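Local coordinates for protein EmrA (Aquifex aeolicus, PDB 4TKO) that is the periplasmic adaptor of a major facilitator superfamily multidrug efflux pump and probably takes part in exporting xenobiotics, at residues Y22-V34 with R233-A247. Residues are numbered along the deposited sequence; the frame is centred on the assembly and turned at random.
Sequences YLSFRVSGKVIEV and RFISRGDVVRAGQPA
Y22 and F234 meet ring edge to ring edge, CD1 of Y22 lying 4.0 Å from CE2 of F234. One residue on, the carbonyl of L23 accepts the amide of A247 (O to N 2.7 Å), and S24 sets its CB and OG against the backbone of G244. F25 does two jobs. Its carbonyl accepts the amide of G244 (O to N 2.8 Å) in the type II turn R242-Q245, while its ring, with CG anti to the carbonyl carbon (chi1 -63°), reaches inward. There CD1 of F25 comes 4.0 Å from CG2 of V241, CE1 touches A247 CB, and I235 CD1 arrives at the ring edge; L51 and L222 add to this core. Beyond the loop that runs to S28, G29 and V241 form an antiparallel hydrogen-bonded pair, and V31 N continues the pairing to D239 O (2.9 Å). CG2 of V31 packs on V241 CG1 (4.1 Å) and I235 CD1, and the carbonyl of V31 receives G238 N from the S236-D239 turn. V34 CG1 rests against R233 CD. Backbone hydrogen bonds thus join two segments that lie on either side, in sequence, of the long helical hairpin, closing an apolar centre consistent with the barrel-sandwich hybrid of membrane fusion proteins.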
# COMPACT_ATOMS: atom_id res chain seq x y z
N TYR A 22 -6.84 -28.73 14.52
CA TYR A 22 -7.03 -27.82 15.63
C TYR A 22 -7.21 -26.42 15.07
O TYR A 22 -6.49 -26.04 14.17
CB TYR A 22 -5.86 -27.93 16.62
CG TYR A 22 -5.73 -29.30 17.26
CD1 TYR A 22 -6.61 -29.72 18.25
CD2 TYR A 22 -4.73 -30.19 16.88
CE1 TYR A 22 -6.52 -30.97 18.83
CE2 TYR A 22 -4.60 -31.43 17.47
CZ TYR A 22 -5.51 -31.83 18.43
OH TYR A 22 -5.42 -33.08 19.01
N LEU A 23 -8.20 -25.68 15.58
CA LEU A 23 -8.43 -24.30 15.14
C LEU A 23 -8.03 -23.31 16.22
O LEU A 23 -8.22 -23.55 17.40
CB LEU A 23 -9.89 -24.05 14.77
CG LEU A 23 -10.45 -25.10 13.83
CD1 LEU A 23 -11.89 -24.76 13.51
CD2 LEU A 23 -9.59 -25.17 12.60
N SER A 24 -7.52 -22.17 15.79
CA SER A 24 -7.07 -21.17 16.72
C SER A 24 -7.40 -19.77 16.19
O SER A 24 -7.71 -19.61 15.02
CB SER A 24 -5.57 -21.34 16.95
OG SER A 24 -4.86 -20.88 15.81
N PHE A 25 -7.37 -18.77 17.07
CA PHE A 25 -7.42 -17.37 16.64
C PHE A 25 -6.01 -16.93 16.23
O PHE A 25 -5.02 -17.42 16.79
CB PHE A 25 -7.95 -16.47 17.77
CG PHE A 25 -9.37 -16.76 18.20
CD1 PHE A 25 -9.64 -17.76 19.12
CD2 PHE A 25 -10.44 -16.01 17.70
CE1 PHE A 25 -10.95 -18.03 19.51
CE2 PHE A 25 -11.74 -16.27 18.09
CZ PHE A 25 -12.00 -17.28 19.00
N ARG A 26 -5.92 -16.02 15.26
CA ARG A 26 -4.61 -15.53 14.82
C ARG A 26 -4.16 -14.37 15.70
O ARG A 26 -3.04 -13.90 15.61
CB ARG A 26 -4.64 -15.12 13.35
CG ARG A 26 -5.18 -16.21 12.41
CD ARG A 26 -5.15 -15.79 10.96
NE ARG A 26 -3.86 -15.21 10.60
CZ ARG A 26 -3.71 -14.07 9.92
NH1 ARG A 26 -4.77 -13.40 9.50
NH2 ARG A 26 -2.49 -13.62 9.64
N VAL A 27 -5.05 -13.94 16.59
CA VAL A 27 -4.71 -12.95 17.60
C VAL A 27 -5.15 -13.46 18.98
O VAL A 27 -5.98 -14.38 19.09
CB VAL A 27 -5.37 -11.57 17.32
CG1 VAL A 27 -4.86 -10.99 16.03
CG2 VAL A 27 -6.87 -11.69 17.29
N SER A 28 -4.63 -12.84 20.03
CA SER A 28 -5.07 -13.17 21.37
C SER A 28 -6.23 -12.27 21.79
O SER A 28 -6.49 -11.25 21.16
CB SER A 28 -3.91 -13.04 22.36
OG SER A 28 -3.51 -11.69 22.49
N GLY A 29 -6.93 -12.66 22.84
CA GLY A 29 -8.05 -11.88 23.31
C GLY A 29 -8.94 -12.66 24.24
O GLY A 29 -8.62 -13.79 24.58
N LYS A 30 -10.04 -12.03 24.67
CA LYS A 30 -11.00 -12.63 25.59
C LYS A 30 -12.18 -13.18 24.83
O LYS A 30 -12.85 -12.44 24.09
CB LYS A 30 -11.50 -11.60 26.63
CG LYS A 30 -12.39 -12.19 27.70
CD LYS A 30 -12.93 -11.16 28.68
CE LYS A 30 -12.80 -11.65 30.12
NZ LYS A 30 -11.46 -11.24 30.68
N VAL A 31 -12.45 -14.48 24.97
CA VAL A 31 -13.61 -15.06 24.29
C VAL A 31 -14.88 -14.45 24.85
O VAL A 31 -15.10 -14.47 26.06
CB VAL A 31 -13.70 -16.57 24.46
CG1 VAL A 31 -14.94 -17.08 23.77
CG2 VAL A 31 -12.46 -17.24 23.92
N ILE A 32 -15.74 -13.92 23.99
CA ILE A 32 -17.00 -13.38 24.49
C ILE A 32 -18.26 -14.08 23.97
O ILE A 32 -19.34 -13.84 24.49
CB ILE A 32 -17.13 -11.88 24.19
CG1 ILE A 32 -17.18 -11.62 22.69
CG2 ILE A 32 -16.03 -11.12 24.87
CD1 ILE A 32 -17.33 -10.17 22.36
N GLU A 33 -18.11 -14.93 22.97
CA GLU A 33 -19.24 -15.65 22.37
C GLU A 33 -18.79 -16.98 21.78
O GLU A 33 -17.75 -17.06 21.12
CB GLU A 33 -19.91 -14.81 21.29
CG GLU A 33 -20.46 -13.50 21.76
CD GLU A 33 -21.68 -13.68 22.65
OE1 GLU A 33 -22.20 -14.83 22.72
OE2 GLU A 33 -22.11 -12.69 23.27
N VAL A 34 -19.58 -18.02 22.00
CA VAL A 34 -19.34 -19.32 21.39
C VAL A 34 -20.55 -19.75 20.58
O VAL A 34 -21.63 -19.96 21.12
CB VAL A 34 -19.01 -20.38 22.44
CG1 VAL A 34 -18.68 -21.70 21.77
CG2 VAL A 34 -17.85 -19.92 23.29
N ARG A 233 -14.15 -28.91 22.07
CA ARG A 233 -14.18 -27.48 22.33
C ARG A 233 -13.36 -27.16 23.57
O ARG A 233 -13.68 -27.61 24.66
CB ARG A 233 -15.61 -26.96 22.49
CG ARG A 233 -15.64 -25.53 22.99
CD ARG A 233 -16.96 -24.85 22.74
NE ARG A 233 -17.98 -25.31 23.68
CZ ARG A 233 -18.11 -24.86 24.92
NH1 ARG A 233 -17.29 -23.92 25.37
NH2 ARG A 233 -19.05 -25.35 25.71
N PHE A 234 -12.32 -26.36 23.41
CA PHE A 234 -11.40 -26.13 24.51
C PHE A 234 -11.68 -24.84 25.23
O PHE A 234 -11.04 -24.54 26.23
CB PHE A 234 -9.96 -26.11 24.00
CG PHE A 234 -9.54 -27.38 23.35
CD1 PHE A 234 -9.36 -28.53 24.10
CD2 PHE A 234 -9.29 -27.43 21.99
CE1 PHE A 234 -8.96 -29.70 23.50
CE2 PHE A 234 -8.87 -28.60 21.39
CZ PHE A 234 -8.71 -29.73 22.14
N ILE A 235 -12.61 -24.05 24.72
CA ILE A 235 -12.76 -22.69 25.25
C ILE A 235 -14.15 -22.42 25.79
O ILE A 235 -15.14 -23.00 25.35
CB ILE A 235 -12.44 -21.62 24.19
CG1 ILE A 235 -13.33 -21.84 22.96
CG2 ILE A 235 -10.99 -21.70 23.81
CD1 ILE A 235 -13.32 -20.71 21.96
N SER A 236 -14.20 -21.50 26.73
CA SER A 236 -15.46 -21.07 27.29
C SER A 236 -15.52 -19.58 27.20
O SER A 236 -14.48 -18.90 27.21
CB SER A 236 -15.61 -21.53 28.75
OG SER A 236 -15.76 -22.93 28.82
N ARG A 237 -16.73 -19.06 27.14
CA ARG A 237 -16.95 -17.64 27.32
C ARG A 237 -16.14 -17.12 28.49
O ARG A 237 -16.15 -17.70 29.57
CB ARG A 237 -18.43 -17.38 27.53
CG ARG A 237 -18.85 -16.08 27.02
CD ARG A 237 -20.34 -15.95 26.88
NE ARG A 237 -20.67 -14.58 27.20
CZ ARG A 237 -20.73 -14.13 28.44
NH1 ARG A 237 -20.54 -14.97 29.44
NH2 ARG A 237 -21.00 -12.86 28.68
N GLY A 238 -15.38 -16.06 28.25
CA GLY A 238 -14.59 -15.44 29.31
C GLY A 238 -13.17 -15.94 29.47
O GLY A 238 -12.39 -15.36 30.26
N ASP A 239 -12.79 -16.98 28.73
CA ASP A 239 -11.40 -17.45 28.77
C ASP A 239 -10.49 -16.49 27.99
O ASP A 239 -10.91 -15.94 26.96
CB ASP A 239 -11.30 -18.88 28.21
CG ASP A 239 -12.02 -19.93 29.09
OD1 ASP A 239 -12.30 -19.67 30.29
OD2 ASP A 239 -12.29 -21.05 28.58
N VAL A 240 -9.28 -16.25 28.48
CA VAL A 240 -8.31 -15.47 27.68
C VAL A 240 -7.46 -16.43 26.88
O VAL A 240 -6.73 -17.24 27.45
CB VAL A 240 -7.35 -14.59 28.52
CG1 VAL A 240 -6.30 -14.00 27.61
CG2 VAL A 240 -8.06 -13.48 29.21
N VAL A 241 -7.54 -16.36 25.57
CA VAL A 241 -6.71 -17.24 24.76
C VAL A 241 -5.55 -16.48 24.14
O VAL A 241 -5.54 -15.24 24.05
CB VAL A 241 -7.50 -17.90 23.64
CG1 VAL A 241 -8.66 -18.66 24.21
CG2 VAL A 241 -8.01 -16.85 22.66
N ARG A 242 -4.60 -17.23 23.63
CA ARG A 242 -3.49 -16.66 22.92
C ARG A 242 -3.56 -16.98 21.47
O ARG A 242 -4.24 -17.85 21.07
CB ARG A 242 -2.24 -17.26 23.46
CG ARG A 242 -1.93 -16.79 24.84
CD ARG A 242 -0.82 -17.60 25.39
NE ARG A 242 -0.20 -16.93 26.50
CZ ARG A 242 0.37 -17.57 27.50
NH1 ARG A 242 0.37 -18.88 27.51
NH2 ARG A 242 0.92 -16.90 28.48
N ALA A 243 -2.84 -16.24 20.68
CA ALA A 243 -2.75 -16.53 19.25
C ALA A 243 -2.21 -17.94 19.02
O ALA A 243 -1.17 -18.32 19.59
CB ALA A 243 -1.90 -15.57 18.58
N GLY A 244 -2.94 -18.71 18.21
CA GLY A 244 -2.54 -20.03 17.81
C GLY A 244 -2.87 -21.13 18.79
O GLY A 244 -2.65 -22.31 18.50
N GLN A 245 -3.46 -20.78 19.91
CA GLN A 245 -3.85 -21.72 20.91
C GLN A 245 -5.17 -22.33 20.57
O GLN A 245 -6.10 -21.64 20.32
CB GLN A 245 -3.98 -20.97 22.21
CG GLN A 245 -4.71 -21.69 23.32
CD GLN A 245 -5.04 -20.82 24.50
OE1 GLN A 245 -4.64 -19.70 24.55
NE2 GLN A 245 -5.74 -21.34 25.44
N PRO A 246 -5.22 -23.65 20.58
CA PRO A 246 -6.36 -24.45 20.13
C PRO A 246 -7.68 -24.10 20.82
O PRO A 246 -7.79 -24.08 22.04
CB PRO A 246 -5.93 -25.88 20.49
CG PRO A 246 -4.45 -25.83 20.53
CD PRO A 246 -4.14 -24.49 21.11
N ALA A 247 -8.69 -23.82 20.00
CA ALA A 247 -10.03 -23.48 20.47
C ALA A 247 -11.01 -24.63 20.21
O ALA A 247 -11.80 -24.98 21.09
CB ALA A 247 -10.51 -22.19 19.79